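Local coordinates for non-toxic crystal protein (Bacillus thuringiensis, PDB 2D42) that is of unknown function and non-toxic, although its fold closely resembles that of beta-pore-forming toxins and it is found in parasporal inclusions, at residues 196-201 with 216-221; 35-40 with 171-176; 3-8 with 91-96. All coordinates share one frame; numbering follows the deposited sequence.

The three contacts lie on the same side of the chain's centre, and all reach one mixed beta sheet. Contact 2 is the middle member, with its centre about 9 Å from that of contact 1 and about 11 Å from that of contact 3. It meets contact 1 through probable backbone hydrogen bonds, V173 N to A220 O at 2.8 Å and I199 N to G175 O at 3.0 Å. Contact 3 touches contact 2 by packing alone: I37 CD1 reaches T94 CA at 3.5 Å, and I35 CG2 reaches L5 CD1 at 3.7 Å. Contacts 1 and 3 are about 15 Å apart between centres and do not touch.

Contact 1 of 3, residues 196-201 with 216-221; sequences RVNIID and EQNRAY
N198 and N218 face each other with their amide planes nearly perpendicular, 83° apart. N198 is the N-cap of helix 199-206. N218 lies in the G1 beta bulge of the hairpin made by strands 211-214 and 219-244, where N218 and R219 together stand opposite the single residue S214. The contact therefore joins a helix start to a hairpin turn. Both asparagines extend CG away from their own backbone N (chi1 -168° for N198, -177° for N218), and this brings the two amide groups together. N198 ND2 donates to N218 OD1, but the modelled separation of 2.4 Å is very short and the exact length is doubtful. The other end of the N198 amide does the capping. Its OD1 accepts from I200 N at 3.1 Å, with the donor lying above the carbonyl plane. A water donates to N198 OD1 at 2.7 Å. That water also donates to N218 O, so it is a second polar tie between the segments. I200 supplies the apolar part. It runs at about a right angle to N218, and its CD1 passes N218 OD1 at 3.8 Å. With CG1 between the backbone N and the carbonyl carbon, CG2 falls opposite the carbonyl carbon and is turned to the strand. A220, on the strand, meets this methyl and also packs on L203 of the helix. I200 CG2 lies 3.5 Å from R219 C and 4.2 Å from A220 CB.

Contact 2 of 3, residues 35-40 with 171-176; sequences IRIAGL and CVVSGN
V172 N donates to A38 O at 2.6 Å, the shortest bond between strands 36-38 and 171-174. It is almost straight, 177° at the hydrogen. The return bond of this pair, A38 N to V172 O, measures 2.9 Å. R36 and S174 form the next hydrogen-bonded pair. R36 N reaches S174 O at 2.7 Å, and S174 N answers to R36 O at a longer 3.2 Å. Between them, I37 and V173 are the non-hydrogen-bonded pair. Their backbones are joined by CA-H...O contacts, from V173 CA to R36 O and from I37 CA to V172 O. The side chains divide between two faces. R36, A38, V172 and S174 share one, where the CG of R36 passes alongside S174 OG at 3.9 Å. I37 and V173 lie on the other, together with the sulfur of C171. Placed between the backbone N and the carbonyl carbon of C171 (chi1 67°), SG reaches I37 CG2 at 3.9 Å. V93 of strand 71-94 covers both I37 and C171. At the corner, L40 turns its CD1 back to C171 CB, 3.5 Å away. At the other end, I35 CG1 approaches N176 O, while G175, with no side chain, lets the two backbones come close. On its other edge strand 171-174 pairs with strand 219-244. This is regular antiparallel pairing inside the long-stranded sheet of the aerolysin and epsilon-toxin fold.

Contact 3 of 3, residues 3-8 with 91-96; sequences INLLRE and DGVTAG
L5 lays its isobutyl group against V93 and the T94 carbonyl, and this is the tight part of the contact. Its CG is 3.7 Å from V93 CG2 and 3.3 Å from T94 O. With chi1 -65°, CG stands beside the backbone N of L5, and both approach T94 O. T94 O also receives L5 N at 2.9 Å, nearly along the C=O axis. Backbone and side chain of L5 thus close on one atom. L5 is the first residue of helix 5-19, after the N-cap residue N4, so T94 O takes a first-turn N-H that has no acceptor within the helix. Two further backbone bonds hold the strands together. I3 N donates to G92 O at 2.8 Å. T94 N donates to I3 O at 2.9 Å. V93 CG2 packs against I3 O at 3.4 Å. I3 and V93 share this face of the sheet, and L5 is further enclosed by I35, V173 and L203.

The other side is looser. N4 and T94 lie there, both partly exposed, and T94 CG2 passes I3 O at 3.8 Å. T94 OG1, turned opposite its backbone N (chi1 -176°), accepts from G96 N in an ST turn that bends the chain after the strand. L6 only grazes this end, its CD1 reaching A95 O at 4.0 Å, and G96 is exposed. Over the touching parts, residues 3-6 and 92-95, the directions are only 7° apart. It is a short parallel strand pair, in which the N-terminal strand joins strand 71-94 of the mixed sheet and then passes straight into the N-capped helix 5-19.

Contact 1 of 3, residues 196-201 with 216-221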
loop_
_atom_site.group_PDB
_atom_site.type_symbol
_atom_site.label_atom_id
_atom_site.label_comp_id
_atom_site.label_asym_id
_atom_site.label_seq_id
_atom_site.Cartn_x
_atom_site.Cartn_y
_atom_site.Cartn_z
ATOM N N ARG A 196 -24.418 -8.716 -24.534
ATOM C CA ARG A 196 -23.809 -8.689 -23.197
ATOM C C ARG A 196 -22.507 -9.456 -23.373
ATOM O O ARG A 196 -22.526 -10.623 -23.759
ATOM C CB ARG A 196 -24.656 -9.407 -22.142
ATOM C CG ARG A 196 -23.924 -9.568 -20.804
ATOM C CD ARG A 196 -24.668 -10.470 -19.817
ATOM N NE ARG A 196 -25.884 -9.844 -19.322
ATOM C CZ ARG A 196 -27.110 -10.306 -19.540
ATOM N NH1 ARG A 196 -27.292 -11.415 -20.246
ATOM N NH2 ARG A 196 -28.157 -9.646 -19.066
ATOM N N VAL A 197 -21.381 -8.801 -23.106
ATOM C CA VAL A 197 -20.082 -9.441 -23.268
ATOM C C VAL A 197 -19.348 -9.629 -21.956
ATOM O O VAL A 197 -19.494 -8.833 -21.026
ATOM C CB VAL A 197 -19.160 -8.622 -24.193
ATOM C CG1 VAL A 197 -19.804 -8.465 -25.562
ATOM C CG2 VAL A 197 -18.878 -7.252 -23.571
ATOM N N ASN A 198 -18.552 -10.689 -21.891
ATOM C CA ASN A 198 -17.768 -10.973 -20.706
ATOM C C ASN A 198 -16.517 -10.105 -20.861
ATOM O O ASN A 198 -15.919 -10.060 -21.941
ATOM C CB ASN A 198 -17.386 -12.450 -20.680
ATOM C CG ASN A 198 -16.827 -12.886 -19.340
ATOM O OD1 ASN A 198 -16.055 -12.164 -18.704
ATOM N ND2 ASN A 198 -17.203 -14.084 -18.914
ATOM N N ILE A 199 -16.125 -9.411 -19.798
ATOM C CA ILE A 199 -14.946 -8.555 -19.874
ATOM C C ILE A 199 -13.683 -9.337 -20.246
ATOM O O ILE A 199 -12.756 -8.777 -20.826
ATOM C CB ILE A 199 -14.713 -7.790 -18.544
ATOM C CG1 ILE A 199 -13.657 -6.694 -18.751
ATOM C CG2 ILE A 199 -14.254 -8.757 -17.445
ATOM C CD1 ILE A 199 -14.056 -5.630 -19.778
ATOM N N ILE A 200 -13.641 -10.632 -19.934
ATOM C CA ILE A 200 -12.453 -11.419 -20.270
ATOM C C ILE A 200 -12.316 -11.601 -21.779
ATOM O O ILE A 200 -11.204 -11.688 -22.306
ATOM C CB ILE A 200 -12.464 -12.814 -19.590
ATOM C CG1 ILE A 200 -13.559 -13.696 -20.191
ATOM C CG2 ILE A 200 -12.660 -12.653 -18.079
ATOM C CD1 ILE A 200 -13.555 -15.118 -19.655
ATOM N N ASP A 201 -13.447 -11.648 -22.482
ATOM C CA ASP A 201 -13.415 -11.811 -23.929
ATOM C C ASP A 201 -12.991 -10.506 -24.585
ATOM O O ASP A 201 -12.364 -10.509 -25.648
ATOM C CB ASP A 201 -14.782 -12.247 -24.450
ATOM C CG ASP A 201 -15.199 -13.610 -23.923
ATOM O OD1 ASP A 201 -14.391 -14.559 -24.005
ATOM O OD2 ASP A 201 -16.340 -13.734 -23.430
ATOM N N GLU A 216 -11.656 -20.904 -17.624
ATOM C CA GLU A 216 -12.001 -21.819 -16.543
ATOM C C GLU A 216 -12.642 -21.093 -15.363
ATOM O O GLU A 216 -13.763 -21.408 -14.967
ATOM C CB GLU A 216 -10.752 -22.555 -16.047
ATOM C CG GLU A 216 -10.198 -23.634 -16.980
ATOM C CD GLU A 216 -9.598 -23.079 -18.259
ATOM O OE1 GLU A 216 -8.781 -22.132 -18.180
ATOM O OE2 GLU A 216 -9.938 -23.603 -19.346
ATOM N N GLN A 217 -11.927 -20.118 -14.811
ATOM C CA GLN A 217 -12.417 -19.365 -13.660
ATOM C C GLN A 217 -13.225 -18.131 -14.049
ATOM O O GLN A 217 -13.649 -17.357 -13.186
ATOM C CB GLN A 217 -11.239 -18.953 -12.773
ATOM C CG GLN A 217 -10.331 -20.108 -12.380
ATOM C CD GLN A 217 -9.197 -19.672 -11.470
ATOM O OE1 GLN A 217 -9.413 -19.340 -10.304
ATOM N NE2 GLN A 217 -7.979 -19.665 -12.004
ATOM N N ASN A 218 -13.425 -17.948 -15.350
ATOM C CA ASN A 218 -14.194 -16.823 -15.864
ATOM C C ASN A 218 -13.691 -15.491 -15.309
ATOM O O ASN A 218 -14.465 -14.659 -14.834
ATOM C CB ASN A 218 -15.670 -17.020 -15.516
ATOM C CG ASN A 218 -16.546 -15.940 -16.085
ATOM O OD1 ASN A 218 -16.438 -15.600 -17.262
ATOM N ND2 ASN A 218 -17.424 -15.389 -15.255
ATOM N N ARG A 219 -12.385 -15.285 -15.388
ATOM C CA ARG A 219 -11.795 -14.065 -14.867
ATOM C C ARG A 219 -10.479 -13.771 -15.555
ATOM O O ARG A 219 -9.904 -14.626 -16.239
ATOM C CB ARG A 219 -11.547 -14.214 -13.365
ATOM C CG ARG A 219 -10.543 -15.320 -13.052
ATOM C CD ARG A 219 -10.423 -15.587 -11.569
ATOM N NE ARG A 219 -11.693 -15.985 -10.968
ATOM C CZ ARG A 219 -11.798 -16.491 -9.745
ATOM N NH1 ARG A 219 -10.708 -16.654 -9.015
ATOM N NH2 ARG A 219 -12.982 -16.832 -9.250
ATOM N N ALA A 220 -10.013 -12.544 -15.371
ATOM C CA ALA A 220 -8.745 -12.122 -15.936
ATOM C C ALA A 220 -7.897 -11.673 -14.756
ATOM O O ALA A 220 -8.391 -11.008 -13.850
ATOM C CB ALA A 220 -8.955 -10.975 -16.908
ATOM N N TYR A 221 -6.627 -12.060 -14.748
ATOM C CA TYR A 221 -5.744 -11.666 -13.664
ATOM C C TYR A 221 -4.877 -10.513 -14.154
ATOM O O TYR A 221 -4.185 -10.628 -15.166
ATOM C CB TYR A 221 -4.867 -12.843 -13.222
ATOM C CG TYR A 221 -5.603 -13.899 -12.423
ATOM C CD1 TYR A 221 -6.230 -14.977 -13.049
ATOM C CD2 TYR A 221 -5.677 -13.812 -11.032
ATOM C CE1 TYR A 221 -6.918 -15.957 -12.301
ATOM C CE2 TYR A 221 -6.361 -14.775 -10.279
ATOM C CZ TYR A 221 -6.977 -15.845 -10.916
ATOM O OH TYR A 221 -7.644 -16.792 -10.158
HETATM O O HOH W 1 -16.003 -12.296 -16.000
#

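Contact 2 of 3, residues 35-40 with 171-176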
loop_
_atom_site.group_PDB
_atom_site.type_symbol
_atom_site.label_atom_id
_atom_site.label_comp_id
_atom_site.label_asym_id
_atom_site.label_seq_id
_atom_site.Cartn_x
_atom_site.Cartn_y
_atom_site.Cartn_z
ATOM N N ILE A 35 -18.617 -4.751 -14.453
ATOM C CA ILE A 35 -17.198 -4.937 -14.711
ATOM C C ILE A 35 -16.619 -4.576 -13.354
ATOM O O ILE A 35 -16.914 -3.512 -12.828
ATOM C CB ILE A 35 -16.688 -3.925 -15.748
ATOM C CG1 ILE A 35 -17.288 -4.243 -17.120
ATOM C CG2 ILE A 35 -15.159 -3.949 -15.797
ATOM C CD1 ILE A 35 -17.061 -3.161 -18.143
ATOM N N ARG A 36 -15.818 -5.452 -12.766
ATOM C CA ARG A 36 -15.284 -5.121 -11.463
ATOM C C ARG A 36 -13.834 -5.505 -11.242
ATOM O O ARG A 36 -13.260 -6.317 -11.964
ATOM C CB ARG A 36 -16.145 -5.748 -10.357
ATOM C CG ARG A 36 -15.918 -7.227 -10.142
ATOM C CD ARG A 36 -16.530 -7.698 -8.816
ATOM N NE ARG A 36 -17.976 -7.481 -8.770
ATOM C CZ ARG A 36 -18.587 -6.576 -8.007
ATOM N NH1 ARG A 36 -17.890 -5.784 -7.201
ATOM N NH2 ARG A 36 -19.908 -6.464 -8.050
ATOM N N ILE A 37 -13.268 -4.898 -10.208
ATOM C CA ILE A 37 -11.897 -5.119 -9.795
ATOM C C ILE A 37 -12.016 -5.670 -8.389
ATOM O O ILE A 37 -12.688 -5.075 -7.547
ATOM C CB ILE A 37 -11.113 -3.781 -9.783
ATOM C CG1 ILE A 37 -10.733 -3.407 -11.218
ATOM C CG2 ILE A 37 -9.889 -3.884 -8.867
ATOM C CD1 ILE A 37 -10.225 -1.983 -11.366
ATOM N N ALA A 38 -11.380 -6.810 -8.148
ATOM C CA ALA A 38 -11.429 -7.456 -6.842
ATOM C C ALA A 38 -10.111 -8.117 -6.462
ATOM O O ALA A 38 -9.225 -8.293 -7.301
ATOM C CB ALA A 38 -12.544 -8.508 -6.835
ATOM N N GLY A 39 -10.000 -8.499 -5.193
ATOM C CA GLY A 39 -8.803 -9.168 -4.721
ATOM C C GLY A 39 -7.550 -8.326 -4.867
ATOM O O GLY A 39 -6.501 -8.823 -5.263
ATOM N N LEU A 40 -7.667 -7.041 -4.564
ATOM C CA LEU A 40 -6.528 -6.127 -4.646
ATOM C C LEU A 40 -5.335 -6.625 -3.825
ATOM O O LEU A 40 -5.470 -6.931 -2.640
ATOM C CB LEU A 40 -6.946 -4.762 -4.125
ATOM C CG LEU A 40 -6.964 -3.541 -5.040
ATOM C CD1 LEU A 40 -7.018 -3.922 -6.504
ATOM C CD2 LEU A 40 -8.153 -2.697 -4.632
ATOM N N CYS A 171 -4.761 -7.959 -9.065
ATOM C CA CYS A 171 -6.191 -7.959 -8.795
ATOM C C CYS A 171 -6.889 -8.834 -9.824
ATOM O O CYS A 171 -6.298 -9.215 -10.837
ATOM C CB CYS A 171 -6.767 -6.534 -8.827
ATOM S SG CYS A 171 -6.787 -5.683 -10.443
ATOM N N VAL A 172 -8.136 -9.180 -9.538
ATOM C CA VAL A 172 -8.928 -9.993 -10.444
ATOM C C VAL A 172 -9.930 -9.073 -11.138
ATOM O O VAL A 172 -10.560 -8.224 -10.499
ATOM C CB VAL A 172 -9.703 -11.090 -9.688
ATOM C CG1 VAL A 172 -10.610 -11.844 -10.655
ATOM C CG2 VAL A 172 -8.724 -12.044 -9.009
ATOM N N VAL A 173 -10.060 -9.236 -12.447
ATOM C CA VAL A 173 -10.993 -8.438 -13.225
ATOM C C VAL A 173 -12.026 -9.382 -13.821
ATOM O O VAL A 173 -11.673 -10.401 -14.415
ATOM C CB VAL A 173 -10.254 -7.679 -14.341
ATOM C CG1 VAL A 173 -11.242 -7.070 -15.321
ATOM C CG2 VAL A 173 -9.385 -6.591 -13.716
ATOM N N SER A 174 -13.300 -9.040 -13.653
ATOM C CA SER A 174 -14.384 -9.872 -14.159
ATOM C C SER A 174 -15.667 -9.054 -14.315
ATOM O O SER A 174 -15.679 -7.855 -14.057
ATOM C CB SER A 174 -14.632 -11.038 -13.194
ATOM O OG SER A 174 -14.947 -10.546 -11.900
ATOM N N GLY A 175 -16.746 -9.711 -14.735
ATOM C CA GLY A 175 -18.002 -9.009 -14.906
ATOM C C GLY A 175 -18.393 -8.888 -16.366
ATOM O O GLY A 175 -17.676 -9.361 -17.252
ATOM N N ASN A 176 -19.520 -8.228 -16.616
ATOM C CA ASN A 176 -20.043 -8.070 -17.968
ATOM C C ASN A 176 -20.205 -6.628 -18.398
ATOM O O ASN A 176 -20.409 -5.731 -17.578
ATOM C CB ASN A 176 -21.423 -8.737 -18.091
ATOM C CG ASN A 176 -21.381 -10.228 -17.868
ATOM O OD1 ASN A 176 -22.006 -10.741 -16.941
ATOM N ND2 ASN A 176 -20.651 -10.937 -18.720
#

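Contact 3 of 3, residues 3-8 with 91-96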
loop_
_atom_site.group_PDB
_atom_site.type_symbol
_atom_site.label_atom_id
_atom_site.label_comp_id
_atom_site.label_asym_id
_atom_site.label_seq_id
_atom_site.Cartn_x
_atom_site.Cartn_y
_atom_site.Cartn_z
ATOM N N ILE A 3 -5.066 1.190 -17.293
ATOM C CA ILE A 3 -5.921 0.601 -18.315
ATOM C C ILE A 3 -7.364 0.927 -17.949
ATOM O O ILE A 3 -7.823 0.578 -16.868
ATOM C CB ILE A 3 -5.774 -0.929 -18.375
ATOM C CG1 ILE A 3 -4.383 -1.312 -18.900
ATOM C CG2 ILE A 3 -6.898 -1.526 -19.240
ATOM C CD1 ILE A 3 -4.107 -0.903 -20.332
ATOM N N ASN A 4 -8.078 1.616 -18.834
ATOM C CA ASN A 4 -9.469 1.940 -18.554
ATOM C C ASN A 4 -10.338 0.841 -19.158
ATOM O O ASN A 4 -10.451 0.735 -20.381
ATOM C CB ASN A 4 -9.850 3.289 -19.165
ATOM C CG ASN A 4 -11.242 3.715 -18.774
ATOM O OD1 ASN A 4 -11.422 4.622 -17.967
ATOM N ND2 ASN A 4 -12.240 3.044 -19.326
ATOM N N LEU A 5 -10.950 0.031 -18.302
ATOM C CA LEU A 5 -11.775 -1.078 -18.764
ATOM C C LEU A 5 -12.963 -0.692 -19.637
ATOM O O LEU A 5 -13.326 -1.445 -20.546
ATOM C CB LEU A 5 -12.243 -1.913 -17.568
ATOM C CG LEU A 5 -11.088 -2.600 -16.825
ATOM C CD1 LEU A 5 -11.588 -3.206 -15.530
ATOM C CD2 LEU A 5 -10.463 -3.671 -17.709
ATOM N N LEU A 6 -13.577 0.459 -19.365
ATOM C CA LEU A 6 -14.713 0.916 -20.168
ATOM C C LEU A 6 -14.234 1.306 -21.561
ATOM O O LEU A 6 -14.939 1.111 -22.550
ATOM C CB LEU A 6 -15.402 2.111 -19.502
ATOM C CG LEU A 6 -16.204 1.790 -18.239
ATOM C CD1 LEU A 6 -16.755 3.074 -17.655
ATOM C CD2 LEU A 6 -17.337 0.835 -18.570
ATOM N N ARG A 7 -13.028 1.860 -21.627
ATOM C CA ARG A 7 -12.424 2.253 -22.893
ATOM C C ARG A 7 -12.167 0.995 -23.729
ATOM O O ARG A 7 -12.413 0.979 -24.941
ATOM C CB ARG A 7 -11.114 3.006 -22.630
ATOM C CG ARG A 7 -10.254 3.245 -23.862
ATOM C CD ARG A 7 -10.985 4.049 -24.924
ATOM N NE ARG A 7 -10.195 4.139 -26.148
ATOM C CZ ARG A 7 -10.703 4.394 -27.352
ATOM N NH1 ARG A 7 -12.008 4.589 -27.499
ATOM N NH2 ARG A 7 -9.904 4.444 -28.412
ATOM N N GLU A 8 -11.675 -0.060 -23.077
ATOM C CA GLU A 8 -11.411 -1.325 -23.755
ATOM C C GLU A 8 -12.728 -1.888 -24.307
ATOM O O GLU A 8 -12.760 -2.445 -25.403
ATOM C CB GLU A 8 -10.797 -2.350 -22.790
ATOM C CG GLU A 8 -9.420 -1.993 -22.238
ATOM C CD GLU A 8 -8.346 -1.898 -23.318
ATOM O OE1 GLU A 8 -8.267 -2.804 -24.177
ATOM O OE2 GLU A 8 -7.572 -0.918 -23.294
ATOM N N ASP A 91 1.593 1.367 -13.327
ATOM C CA ASP A 91 0.761 0.637 -14.277
ATOM C C ASP A 91 -0.410 0.009 -13.534
ATOM O O ASP A 91 -0.239 -0.943 -12.762
ATOM C CB ASP A 91 1.563 -0.446 -14.999
ATOM C CG ASP A 91 2.677 0.132 -15.865
ATOM O OD1 ASP A 91 2.539 1.290 -16.313
ATOM O OD2 ASP A 91 3.675 -0.576 -16.111
ATOM N N GLY A 92 -1.599 0.555 -13.760
ATOM C CA GLY A 92 -2.777 0.041 -13.095
ATOM C C GLY A 92 -3.965 -0.208 -14.010
ATOM O O GLY A 92 -3.839 -0.270 -15.232
ATOM N N VAL A 93 -5.136 -0.338 -13.398
ATOM C CA VAL A 93 -6.356 -0.602 -14.139
ATOM C C VAL A 93 -7.535 -0.031 -13.364
ATOM O O VAL A 93 -7.446 0.150 -12.150
ATOM C CB VAL A 93 -6.546 -2.126 -14.341
ATOM C CG1 VAL A 93 -6.639 -2.833 -12.983
ATOM C CG2 VAL A 93 -7.799 -2.394 -15.182
ATOM N N THR A 94 -8.623 0.275 -14.065
ATOM C CA THR A 94 -9.821 0.817 -13.422
ATOM C C THR A 94 -11.088 0.529 -14.217
ATOM O O THR A 94 -11.059 0.417 -15.446
ATOM C CB THR A 94 -9.725 2.352 -13.231
ATOM O OG1 THR A 94 -10.877 2.820 -12.517
ATOM C CG2 THR A 94 -9.658 3.056 -14.572
ATOM N N ALA A 95 -12.200 0.416 -13.500
ATOM C CA ALA A 95 -13.492 0.168 -14.110
ATOM C C ALA A 95 -14.286 1.469 -14.040
ATOM O O ALA A 95 -15.504 1.481 -14.233
ATOM C CB ALA A 95 -14.226 -0.944 -13.362
ATOM N N GLY A 96 -13.587 2.564 -13.755
ATOM C CA GLY A 96 -14.251 3.853 -13.671
ATOM C C GLY A 96 -14.447 4.383 -12.262
ATOM O O GLY A 96 -14.901 5.513 -12.082
#